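Local structure of transcriptional regulator, LacI family (Corynebacterium glutamicum, 3H5T) at residues Gly69-Leu74 and Gly100-Thr105; Glu77-Ala82 and Leu104-Ala109; Gln121-Asn126 and Asp141-Ala146. The protein regulates transcription by binding a conserved palindromic motif in promoter DNA, acting as an inositol-dependent activator of ino1 and regulating other genes likely linked to cell-wall components and mycothiol. All coordinates share one frame; numbering follows the deposited sequence.

Contact 1 (Gly69-Leu74 and Gly100-Thr105); sequences GAIGVL and GDTQLT
Ile71 and Leu104 face each other across two parallel strands, and their pairing illustrates how a sheet edge can be packed more closely on one face while staying more open elsewhere. Backbone bonds set the register: Ile71 N gives to Gln103 O at 2.9 Å, Ile71 O accepts from Thr105 N at 2.8 Å, and Val73 N continues the ladder to Thr105 O. Ile71 is thus gripped through both its N-H and its carbonyl. On its face of the sheet, Leu104 swings CG anti to its backbone N (chi1 -179°), which carries CD1 between two neighbours: it lies 3.8 Å from Ile71 CG1 and 3.5 Å from Val73 CG2. Thr102 CG2 extends the apolar patch, meeting Ile71 CG2 at 3.7 Å with the two side chains nearly perpendicular.

The opposite face is thinner. There Ala70 CB meets Gln103 at its CB (3.6 Å) and its backbone carbonyl, while the rest of this exposed glutamine runs on extended beyond CG. Strand 103-108 is outermost in this chain's sheet; strand 70-75 has strand 132-135 on its other flank, Ile71 packs on Leu332 and Leu333 of helix 321-336, and Thr105 reaches Val129.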
ATOM      1  N   GLY A  69       3.582 -13.655 -20.813  1.00 39.37           N
ATOM      2  CA  GLY A  69       4.602 -12.616 -20.859  1.00 34.66           C
ATOM      3  C   GLY A  69       4.973 -12.131 -19.465  1.00 32.20           C
ATOM      4  O   GLY A  69       5.076 -12.934 -18.540  1.00 31.75           O
ATOM      5  N   ALA A  70       5.179 -10.828 -19.299  1.00 28.62           N
ATOM      6  CA  ALA A  70       5.517 -10.289 -17.983  1.00 27.51           C
ATOM      7  C   ALA A  70       4.955  -8.895 -17.758  1.00 26.47           C
ATOM      8  O   ALA A  70       4.804  -8.128 -18.702  1.00 27.46           O
ATOM      9  CB  ALA A  70       7.032 -10.266 -17.790  1.00 25.33           C
ATOM     10  N   ILE A  71       4.631  -8.580 -16.504  1.00 25.97           N
ATOM     11  CA  ILE A  71       4.120  -7.256 -16.147  1.00 25.16           C
ATOM     12  C   ILE A  71       5.057  -6.639 -15.113  1.00 25.52           C
ATOM     13  O   ILE A  71       5.698  -7.353 -14.337  1.00 24.96           O
ATOM     14  CB  ILE A  71       2.678  -7.309 -15.558  1.00 23.72           C
ATOM     15  CG1 ILE A  71       2.677  -8.028 -14.213  1.00 22.77           C
ATOM     16  CG2 ILE A  71       1.735  -8.012 -16.540  1.00 21.64           C
ATOM     17  CD1 ILE A  71       1.322  -8.035 -13.514  1.00 22.15           C
ATOM     18  N   GLY A  72       5.148  -5.314 -15.110  1.00 26.06           N
ATOM     19  CA  GLY A  72       6.022  -4.645 -14.163  1.00 24.46           C
ATOM     20  C   GLY A  72       5.310  -3.771 -13.142  1.00 25.01           C
ATOM     21  O   GLY A  72       4.096  -3.542 -13.220  1.00 22.82           O
ATOM     22  N   VAL A  73       6.080  -3.296 -12.165  1.00 23.91           N
ATOM     23  CA  VAL A  73       5.571  -2.422 -11.122  1.00 22.41           C
ATOM     24  C   VAL A  73       6.644  -1.365 -10.884  1.00 23.75           C
ATOM     25  O   VAL A  73       7.746  -1.677 -10.428  1.00 24.83           O
ATOM     26  CB  VAL A  73       5.306  -3.188  -9.810  1.00 22.30           C
ATOM     27  CG1 VAL A  73       4.777  -2.231  -8.737  1.00 19.63           C
ATOM     28  CG2 VAL A  73       4.301  -4.295 -10.059  1.00 22.27           C
ATOM     29  N   LEU A  74       6.322  -0.118 -11.214  1.00 22.59           N
ATOM     30  CA  LEU A  74       7.264   0.966 -11.041  1.00 22.34           C
ATOM     31  C   LEU A  74       7.168   1.469  -9.621  1.00 25.59           C
ATOM     32  O   LEU A  74       6.116   1.921  -9.182  1.00 27.76           O
ATOM     33  CB  LEU A  74       6.968   2.102 -12.012  1.00 19.12           C
ATOM     34  CG  LEU A  74       8.026   3.208 -12.017  1.00 16.40           C
ATOM     35  CD1 LEU A  74       8.532   3.429 -13.435  1.00 16.34           C
ATOM     36  CD2 LEU A  74       7.439   4.472 -11.435  1.00 13.87           C
ATOM     37  N   GLY A 100      -1.068 -14.441 -12.513  1.00 33.28           N
ATOM     38  CA  GLY A 100      -0.940 -15.806 -12.038  1.00 33.67           C
ATOM     39  C   GLY A 100       0.438 -16.357 -12.311  1.00 34.45           C
ATOM     40  O   GLY A 100       1.314 -16.327 -11.446  1.00 34.84           O
ATOM     41  N   ASP A 101       0.615 -16.854 -13.531  1.00 34.77           N
ATOM     42  CA  ASP A 101       1.872 -17.421 -13.984  1.00 35.94           C
ATOM     43  C   ASP A 101       2.648 -16.352 -14.756  1.00 34.55           C
ATOM     44  O   ASP A 101       3.545 -16.658 -15.540  1.00 35.70           O
ATOM     45  CB  ASP A 101       1.593 -18.624 -14.890  1.00 40.24           C
ATOM     46  CG  ASP A 101       0.477 -19.508 -14.356  1.00 44.58           C
ATOM     47  OD1 ASP A 101       0.496 -19.835 -13.146  1.00 45.16           O
ATOM     48  OD2 ASP A 101      -0.424 -19.874 -15.149  1.00 46.81           O
ATOM     49  N   THR A 102       2.284 -15.098 -14.522  1.00 31.88           N
ATOM     50  CA  THR A 102       2.919 -13.953 -15.162  1.00 29.05           C
ATOM     51  C   THR A 102       4.138 -13.473 -14.373  1.00 27.37           C
ATOM     52  O   THR A 102       4.054 -13.239 -13.162  1.00 25.93           O
ATOM     53  CB  THR A 102       1.939 -12.755 -15.267  1.00 29.80           C
ATOM     54  OG1 THR A 102       0.829 -13.106 -16.101  1.00 30.20           O
ATOM     55  CG2 THR A 102       2.641 -11.537 -15.840  1.00 29.79           C
ATOM     56  N   GLN A 103       5.267 -13.317 -15.059  1.00 24.90           N
ATOM     57  CA  GLN A 103       6.474 -12.830 -14.407  1.00 22.47           C
ATOM     58  C   GLN A 103       6.167 -11.410 -13.933  1.00 20.40           C
ATOM     59  O   GLN A 103       5.519 -10.652 -14.643  1.00 19.15           O
ATOM     60  CB  GLN A 103       7.651 -12.811 -15.391  1.00 22.27           C
ATOM     61  CG  GLN A 103       8.082 -14.185 -15.890  1.00 23.30           C
ATOM     62  CD  GLN A 103       9.178 -14.121 -16.948  1.00 24.18           C
ATOM     63  OE1 GLN A 103      10.197 -13.450 -16.775  1.00 23.92           O
ATOM     64  NE2 GLN A 103       8.979 -14.838 -18.043  1.00 24.79           N
ATOM     65  N   LEU A 104       6.609 -11.069 -12.726  1.00 21.44           N
ATOM     66  CA  LEU A 104       6.389  -9.740 -12.146  1.00 21.27           C
ATOM     67  C   LEU A 104       7.741  -9.046 -11.994  1.00 20.61           C
ATOM     68  O   LEU A 104       8.599  -9.499 -11.253  1.00 22.71           O
ATOM     69  CB  LEU A 104       5.705  -9.860 -10.778  1.00 21.90           C
ATOM     70  CG  LEU A 104       5.377  -8.559 -10.028  1.00 23.19           C
ATOM     71  CD1 LEU A 104       4.607  -7.625 -10.944  1.00 23.95           C
ATOM     72  CD2 LEU A 104       4.565  -8.861  -8.775  1.00 20.84           C
ATOM     73  N   THR A 105       7.927  -7.947 -12.707  1.00 20.95           N
ATOM     74  CA  THR A 105       9.184  -7.220 -12.676  1.00 20.16           C
ATOM     75  C   THR A 105       9.110  -5.910 -11.911  1.00 22.18           C
ATOM     76  O   THR A 105       8.431  -4.970 -12.334  1.00 23.23           O
ATOM     77  CB  THR A 105       9.647  -6.946 -14.110  1.00 18.69           C
ATOM     78  OG1 THR A 105       9.979  -8.189 -14.731  1.00 17.63           O
ATOM     79  CG2 THR A 105      10.848  -6.022 -14.137  1.00 17.91           C
TER

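Contact 2 (Glu77-Ala82 and Leu104-Ala109)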
ATOM      1  N   GLU A  77      10.877   4.076  -5.168  1.00 23.85           N
ATOM      2  CA  GLU A  77      11.601   3.809  -3.921  1.00 25.44           C
ATOM      3  C   GLU A  77      12.702   2.793  -4.181  1.00 26.92           C
ATOM      4  O   GLU A  77      12.805   2.248  -5.279  1.00 28.21           O
ATOM      5  CB  GLU A  77      10.683   3.179  -2.861  1.00 23.63           C
ATOM      6  CG  GLU A  77       9.452   3.953  -2.501  1.00 22.01           C
ATOM      7  CD  GLU A  77       9.786   5.291  -1.916  1.00 24.51           C
ATOM      8  OE1 GLU A  77      10.968   5.498  -1.564  1.00 23.57           O
ATOM      9  OE2 GLU A  77       8.866   6.130  -1.804  1.00 25.29           O
ATOM     10  N   ASP A  78      13.516   2.534  -3.158  1.00 28.35           N
ATOM     11  CA  ASP A  78      14.563   1.524  -3.261  1.00 27.20           C
ATOM     12  C   ASP A  78      13.832   0.183  -3.382  1.00 25.05           C
ATOM     13  O   ASP A  78      12.779  -0.020  -2.766  1.00 22.94           O
ATOM     14  CB  ASP A  78      15.437   1.501  -2.002  1.00 31.85           C
ATOM     15  CG  ASP A  78      16.434   2.647  -1.953  1.00 39.44           C
ATOM     16  OD1 ASP A  78      17.137   2.865  -2.970  1.00 42.27           O
ATOM     17  OD2 ASP A  78      16.529   3.318  -0.894  1.00 39.78           O
ATOM     18  N   LEU A  79      14.388  -0.725  -4.174  1.00 22.15           N
ATOM     19  CA  LEU A  79      13.799  -2.043  -4.371  1.00 21.91           C
ATOM     20  C   LEU A  79      13.462  -2.755  -3.062  1.00 21.38           C
ATOM     21  O   LEU A  79      12.582  -3.617  -3.039  1.00 18.72           O
ATOM     22  CB  LEU A  79      14.752  -2.920  -5.179  1.00 24.56           C
ATOM     23  CG  LEU A  79      14.124  -4.156  -5.804  1.00 26.42           C
ATOM     24  CD1 LEU A  79      12.973  -3.736  -6.711  1.00 26.89           C
ATOM     25  CD2 LEU A  79      15.180  -4.909  -6.588  1.00 30.02           C
ATOM     26  N   THR A  80      14.161  -2.397  -1.980  1.00 21.44           N
ATOM     27  CA  THR A  80      13.935  -3.011  -0.673  1.00 21.64           C
ATOM     28  C   THR A  80      12.539  -2.688  -0.144  1.00 21.33           C
ATOM     29  O   THR A  80      11.907  -3.501   0.524  1.00 22.18           O
ATOM     30  CB  THR A  80      14.988  -2.544   0.375  1.00 23.73           C
ATOM     31  OG1 THR A  80      14.993  -1.113   0.455  1.00 25.11           O
ATOM     32  CG2 THR A  80      16.388  -3.029  -0.008  1.00 24.15           C
ATOM     33  N   TYR A  81      12.066  -1.489  -0.458  1.00 20.45           N
ATOM     34  CA  TYR A  81      10.753  -1.008  -0.044  1.00 17.27           C
ATOM     35  C   TYR A  81       9.657  -2.027  -0.342  1.00 17.93           C
ATOM     36  O   TYR A  81       8.757  -2.228   0.467  1.00 20.76           O
ATOM     37  CB  TYR A  81      10.447   0.283  -0.792  1.00 15.28           C
ATOM     38  CG  TYR A  81       9.429   1.186  -0.157  1.00 11.78           C
ATOM     39  CD1 TYR A  81       9.793   2.082   0.851  1.00  9.33           C
ATOM     40  CD2 TYR A  81       8.097   1.163  -0.574  1.00 10.98           C
ATOM     41  CE1 TYR A  81       8.856   2.929   1.431  1.00 10.27           C
ATOM     42  CE2 TYR A  81       7.155   2.000  -0.005  1.00 10.90           C
ATOM     43  CZ  TYR A  81       7.535   2.878   0.998  1.00 13.60           C
ATOM     44  OH  TYR A  81       6.586   3.684   1.586  1.00 17.63           O
ATOM     45  N   ALA A  82       9.725  -2.662  -1.508  1.00 16.72           N
ATOM     46  CA  ALA A  82       8.725  -3.650  -1.911  1.00 16.08           C
ATOM     47  C   ALA A  82       8.703  -4.890  -1.006  1.00 17.99           C
ATOM     48  O   ALA A  82       7.796  -5.722  -1.099  1.00 17.90           O
ATOM     49  CB  ALA A  82       8.967  -4.073  -3.352  1.00 13.87           C
ATOM     50  N   LEU A 104       6.609 -11.069 -12.726  1.00 21.44           N
ATOM     51  CA  LEU A 104       6.389  -9.740 -12.146  1.00 21.27           C
ATOM     52  C   LEU A 104       7.741  -9.046 -11.994  1.00 20.61           C
ATOM     53  O   LEU A 104       8.599  -9.499 -11.253  1.00 22.71           O
ATOM     54  CB  LEU A 104       5.705  -9.860 -10.778  1.00 21.90           C
ATOM     55  CG  LEU A 104       5.377  -8.559 -10.028  1.00 23.19           C
ATOM     56  CD1 LEU A 104       4.607  -7.625 -10.944  1.00 23.95           C
ATOM     57  CD2 LEU A 104       4.565  -8.861  -8.775  1.00 20.84           C
ATOM     58  N   THR A 105       7.927  -7.947 -12.707  1.00 20.95           N
ATOM     59  CA  THR A 105       9.184  -7.220 -12.676  1.00 20.16           C
ATOM     60  C   THR A 105       9.110  -5.910 -11.911  1.00 22.18           C
ATOM     61  O   THR A 105       8.431  -4.970 -12.334  1.00 23.23           O
ATOM     62  CB  THR A 105       9.647  -6.946 -14.110  1.00 18.69           C
ATOM     63  OG1 THR A 105       9.979  -8.189 -14.731  1.00 17.63           O
ATOM     64  CG2 THR A 105      10.848  -6.022 -14.137  1.00 17.91           C
ATOM     65  N   LEU A 106       9.815  -5.854 -10.785  1.00 22.69           N
ATOM     66  CA  LEU A 106       9.850  -4.651  -9.964  1.00 22.83           C
ATOM     67  C   LEU A 106      10.875  -3.703 -10.573  1.00 23.38           C
ATOM     68  O   LEU A 106      12.018  -4.096 -10.823  1.00 23.51           O
ATOM     69  CB  LEU A 106      10.239  -5.011  -8.533  1.00 24.91           C
ATOM     70  CG  LEU A 106       9.320  -6.022  -7.845  1.00 25.80           C
ATOM     71  CD1 LEU A 106       9.896  -6.399  -6.495  1.00 24.87           C
ATOM     72  CD2 LEU A 106       7.934  -5.423  -7.686  1.00 27.20           C
ATOM     73  N   ILE A 107      10.449  -2.465 -10.821  1.00 22.69           N
ATOM     74  CA  ILE A 107      11.296  -1.439 -11.433  1.00 21.37           C
ATOM     75  C   ILE A 107      11.594  -0.337 -10.414  1.00 23.00           C
ATOM     76  O   ILE A 107      10.707   0.446 -10.066  1.00 24.77           O
ATOM     77  CB  ILE A 107      10.582  -0.773 -12.660  1.00 19.44           C
ATOM     78  CG1 ILE A 107       9.929  -1.833 -13.550  1.00 18.74           C
ATOM     79  CG2 ILE A 107      11.571   0.000 -13.501  1.00 16.66           C
ATOM     80  CD1 ILE A 107       8.994  -1.235 -14.607  1.00 14.36           C
ATOM     81  N   PRO A 108      12.843  -0.260  -9.927  1.00 21.91           N
ATOM     82  CA  PRO A 108      13.275   0.742  -8.949  1.00 21.52           C
ATOM     83  C   PRO A 108      13.521   2.102  -9.599  1.00 22.32           C
ATOM     84  O   PRO A 108      14.498   2.274 -10.320  1.00 23.85           O
ATOM     85  CB  PRO A 108      14.582   0.161  -8.399  1.00 22.19           C
ATOM     86  CG  PRO A 108      14.528  -1.292  -8.749  1.00 24.60           C
ATOM     87  CD  PRO A 108      13.887  -1.277 -10.109  1.00 24.28           C
ATOM     88  N   ALA A 109      12.655   3.072  -9.332  1.00 21.02           N
ATOM     89  CA  ALA A 109      12.823   4.394  -9.917  1.00 20.37           C
ATOM     90  C   ALA A 109      13.239   5.394  -8.856  1.00 22.19           C
ATOM     91  O   ALA A 109      12.616   5.482  -7.798  1.00 24.81           O
ATOM     92  CB  ALA A 109      11.532   4.837 -10.568  1.00 19.22           C
TER
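Leu79 CD1 is the pivot where segment 77-82 meets strand 104-108, touching Leu106 CB and Pro108 CG, each at 3.5 Å. The leucine throws CG to the far side of its backbone N (chi1 -163°), and with chi2 at 58° one methyl is driven forward between the two strand residues. It crosses Leu106 at about a right angle and Pro108 more obliquely; the proline ring presents its CG corner, which also lies 3.9 Å from Leu79 CB. Leu106 has the other common choice, CG beside its own backbone N (chi1 -58°), and its outstretched branch brings CD1 to 4.0 Å from Ala82 CB. No hydrogen bond crosses this apolar seam.

The arrangement belongs to the start of a beta-alpha-beta crossover in the periplasmic-binding-protein fold of LacI-family regulators: strand 70-75 ends, a type I turn from Asp78 to Tyr81 leads into helix 81-84, helix 86-98 follows, and the chain returns as strand 103-108. Tyr81 N is bonded to Asp78 O at 2.8 Å, which ties the turn and leaves Leu79 at its second position, where its side chain can lean on the strand.

Glu77 touches the strand by its backbone, O to Pro108 CA at 4.0 Å, while its side chain departs in another direction. That chain folds back so that CG sits over the centre of one face of the Tyr81 ring, 3.5 Å above its plane. Beyond this, Glu77 OE2 forms a salt bridge with Arg198, and Tyr81 OH makes a weak hydrogen bond to Asn250; both partners follow strands of the five-stranded sheet, tying the turn to the second lobe.

Contact 3 (Gln121-Asn126 and Asp141-Ala146)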
ATOM      1  N   GLN A 121      13.396   7.902 -19.061  1.00 30.59           N
ATOM      2  CA  GLN A 121      13.057   7.220 -20.302  1.00 30.08           C
ATOM      3  C   GLN A 121      13.948   6.021 -20.611  1.00 27.94           C
ATOM      4  O   GLN A 121      13.510   5.076 -21.262  1.00 28.11           O
ATOM      5  CB  GLN A 121      13.046   8.237 -21.450  1.00 32.09           C
ATOM      6  CG  GLN A 121      12.022   9.354 -21.189  1.00 35.22           C
ATOM      7  CD  GLN A 121      12.076  10.505 -22.188  1.00 38.14           C
ATOM      8  OE1 GLN A 121      13.157  10.913 -22.637  1.00 36.00           O
ATOM      9  NE2 GLN A 121      10.902  11.051 -22.520  1.00 36.48           N
ATOM     10  N   GLN A 122      15.190   6.043 -20.140  1.00 27.29           N
ATOM     11  CA  GLN A 122      16.085   4.909 -20.361  1.00 26.91           C
ATOM     12  C   GLN A 122      15.700   3.783 -19.406  1.00 25.76           C
ATOM     13  O   GLN A 122      15.780   2.606 -19.745  1.00 25.80           O
ATOM     14  CB  GLN A 122      17.536   5.297 -20.116  1.00 28.81           C
ATOM     15  CG  GLN A 122      18.126   6.139 -21.211  1.00 34.99           C
ATOM     16  CD  GLN A 122      19.623   6.287 -21.078  1.00 36.89           C
ATOM     17  OE1 GLN A 122      20.273   6.884 -21.939  1.00 37.95           O
ATOM     18  NE2 GLN A 122      20.183   5.742 -19.998  1.00 36.52           N
ATOM     19  N   LEU A 123      15.293   4.149 -18.200  1.00 23.33           N
ATOM     20  CA  LEU A 123      14.879   3.151 -17.236  1.00 23.00           C
ATOM     21  C   LEU A 123      13.640   2.456 -17.800  1.00 23.11           C
ATOM     22  O   LEU A 123      13.609   1.230 -17.933  1.00 22.99           O
ATOM     23  CB  LEU A 123      14.542   3.809 -15.888  1.00 19.74           C
ATOM     24  CG  LEU A 123      13.971   2.839 -14.844  1.00 19.01           C
ATOM     25  CD1 LEU A 123      14.951   1.684 -14.653  1.00 17.86           C
ATOM     26  CD2 LEU A 123      13.721   3.556 -13.515  1.00 17.97           C
ATOM     27  N   VAL A 124      12.635   3.260 -18.152  1.00 23.25           N
ATOM     28  CA  VAL A 124      11.372   2.757 -18.675  1.00 23.28           C
ATOM     29  C   VAL A 124      11.454   1.998 -19.989  1.00 25.25           C
ATOM     30  O   VAL A 124      10.794   0.971 -20.133  1.00 25.19           O
ATOM     31  CB  VAL A 124      10.344   3.885 -18.838  1.00 22.79           C
ATOM     32  CG1 VAL A 124       9.069   3.337 -19.481  1.00 21.05           C
ATOM     33  CG2 VAL A 124      10.026   4.487 -17.474  1.00 20.92           C
ATOM     34  N   ASN A 125      12.248   2.485 -20.945  1.00 25.20           N
ATOM     35  CA  ASN A 125      12.359   1.788 -22.229  1.00 24.39           C
ATOM     36  C   ASN A 125      13.160   0.497 -22.113  1.00 24.56           C
ATOM     37  O   ASN A 125      13.199  -0.300 -23.048  1.00 26.22           O
ATOM     38  CB  ASN A 125      12.988   2.686 -23.301  1.00 24.16           C
ATOM     39  CG  ASN A 125      12.213   3.977 -23.516  1.00 24.57           C
ATOM     40  OD1 ASN A 125      10.997   4.024 -23.349  1.00 23.97           O
ATOM     41  ND2 ASN A 125      12.918   5.026 -23.906  1.00 25.73           N
ATOM     42  N   ASN A 126      13.805   0.281 -20.971  1.00 23.66           N
ATOM     43  CA  ASN A 126      14.570  -0.948 -20.788  1.00 24.62           C
ATOM     44  C   ASN A 126      13.868  -1.917 -19.835  1.00 24.51           C
ATOM     45  O   ASN A 126      14.473  -2.855 -19.322  1.00 23.76           O
ATOM     46  CB  ASN A 126      15.990  -0.638 -20.300  1.00 26.71           C
ATOM     47  CG  ASN A 126      16.837   0.047 -21.370  1.00 30.47           C
ATOM     48  OD1 ASN A 126      16.978  -0.456 -22.491  1.00 27.19           O
ATOM     49  ND2 ASN A 126      17.398   1.204 -21.028  1.00 30.62           N
ATOM     50  N   ASP A 141       5.886  13.198 -11.998  1.00 22.80           N
ATOM     51  CA  ASP A 141       7.082  12.364 -12.002  1.00 24.12           C
ATOM     52  C   ASP A 141       7.471  12.064 -13.457  1.00 24.97           C
ATOM     53  O   ASP A 141       6.649  11.603 -14.254  1.00 25.60           O
ATOM     54  CB  ASP A 141       6.812  11.062 -11.245  1.00 24.95           C
ATOM     55  CG  ASP A 141       8.051  10.193 -11.113  1.00 26.58           C
ATOM     56  OD1 ASP A 141       8.794  10.333 -10.117  1.00 26.01           O
ATOM     57  OD2 ASP A 141       8.290   9.374 -12.020  1.00 29.22           O
ATOM     58  N   PRO A 142       8.735  12.319 -13.823  1.00 24.89           N
ATOM     59  CA  PRO A 142       9.165  12.064 -15.198  1.00 23.97           C
ATOM     60  C   PRO A 142       9.012  10.622 -15.677  1.00 24.27           C
ATOM     61  O   PRO A 142       9.000  10.367 -16.878  1.00 25.47           O
ATOM     62  CB  PRO A 142      10.611  12.550 -15.204  1.00 23.08           C
ATOM     63  CG  PRO A 142      11.062  12.285 -13.807  1.00 25.69           C
ATOM     64  CD  PRO A 142       9.872  12.737 -12.982  1.00 25.97           C
ATOM     65  N   HIS A 143       8.886   9.679 -14.749  1.00 23.59           N
ATOM     66  CA  HIS A 143       8.719   8.277 -15.142  1.00 21.91           C
ATOM     67  C   HIS A 143       7.329   8.072 -15.740  1.00 22.00           C
ATOM     68  O   HIS A 143       7.149   7.258 -16.649  1.00 22.07           O
ATOM     69  CB  HIS A 143       8.954   7.361 -13.935  1.00 18.94           C
ATOM     70  CG  HIS A 143      10.351   7.439 -13.405  1.00 17.94           C
ATOM     71  ND1 HIS A 143      11.420   6.838 -14.041  1.00 18.12           N
ATOM     72  CD2 HIS A 143      10.874   8.142 -12.376  1.00 16.07           C
ATOM     73  CE1 HIS A 143      12.539   7.176 -13.428  1.00 16.13           C
ATOM     74  NE2 HIS A 143      12.237   7.967 -12.415  1.00 15.78           N
ATOM     75  N   ILE A 144       6.354   8.822 -15.233  1.00 22.60           N
ATOM     76  CA  ILE A 144       4.991   8.755 -15.747  1.00 22.36           C
ATOM     77  C   ILE A 144       5.024   9.157 -17.223  1.00 23.43           C
ATOM     78  O   ILE A 144       4.463   8.461 -18.075  1.00 23.85           O
ATOM     79  CB  ILE A 144       4.054   9.729 -14.998  1.00 21.82           C
ATOM     80  CG1 ILE A 144       3.914   9.303 -13.535  1.00 21.75           C
ATOM     81  CG2 ILE A 144       2.698   9.788 -15.694  1.00 20.76           C
ATOM     82  CD1 ILE A 144       3.269   7.953 -13.338  1.00 22.09           C
ATOM     83  N   ASP A 145       5.690  10.278 -17.520  1.00 23.44           N
ATOM     84  CA  ASP A 145       5.800  10.773 -18.896  1.00 22.29           C
ATOM     85  C   ASP A 145       6.573   9.781 -19.768  1.00 22.21           C
ATOM     86  O   ASP A 145       6.248   9.587 -20.939  1.00 21.97           O
ATOM     87  CB  ASP A 145       6.505  12.137 -18.940  1.00 22.67           C
ATOM     88  CG  ASP A 145       5.819  13.189 -18.071  1.00 25.45           C
ATOM     89  OD1 ASP A 145       4.585  13.365 -18.182  1.00 25.60           O
ATOM     90  OD2 ASP A 145       6.518  13.849 -17.275  1.00 27.98           O
ATOM     91  N   ALA A 146       7.600   9.158 -19.194  1.00 19.88           N
ATOM     92  CA  ALA A 146       8.388   8.187 -19.930  1.00 19.28           C
ATOM     93  C   ALA A 146       7.518   6.995 -20.328  1.00 20.68           C
ATOM     94  O   ALA A 146       7.629   6.483 -21.433  1.00 22.64           O
ATOM     95  CB  ALA A 146       9.573   7.727 -19.095  1.00 17.33           C
TER
HETATM   96  O   HOH W   1      10.236   6.516 -22.610  1.00 32.51           O
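Gln121 begins the contact by laying the aliphatic part of its side chain against Ala146, with CG 3.6 Å from Ala146 CB. The CA atoms of this pair, Gln121 and Ala146, are only 4.8 Å apart, an instance of the general rule that a small residue lets two helices come close. Here the helical segments 121-125 and 142-146 run at 49° to each other, their axes approaching to 8.9 Å.

Two residues on, Leu123 points at the second helix. Its CG stands anti to the backbone N (chi1 175°), and CD2 reaches the His143 ring obliquely, 3.8 Å from CE1. Val124 follows and fits between the two partners: its CG2 packs on Ala146 CB at 3.7 Å and lies near the plane of the His143 ring, at its edge. The carbonyl of Val124 is hydrogen-bonded to Arg150, one turn further along the second helix. Asn125 closes the walk through a water that donates to its OD1 and to Ala146 O; the bridge is doubtful in detail, because the Asn125 amide is modelled too close to Gln121 O.

No direct hydrogen bond joins the two segments. Cohesion probably comes chiefly from methyl and methylene groups fitted around Ala146 and one imidazole, with polar links from Arg150 and, less surely in detail, the water.

Contacts 1 and 2 end on the same strand, 103-108, and contact 3 follows them in the chain. Their centres lie about 13 Å (1 and 2), about 14 Å (2 and 3) and about 17 Å (1 and 3) apart. Contacts 1 and 2 are continuous through Val73 O and Ile107 N, a probable hydrogen bond prolonging the strand pairing toward the turn. Contact 3 pairs helices that flank the same sheet, on the face carrying Leu74 and Ile107: Leu74 reaches His143, and Ile107 and Ala109 pack on Leu123. All three lie in one lobe of the regulatory domain, from sheet edge through interlobe turn to helical cover; the DNA-binding helix-turn-helix precedes this domain in sequence.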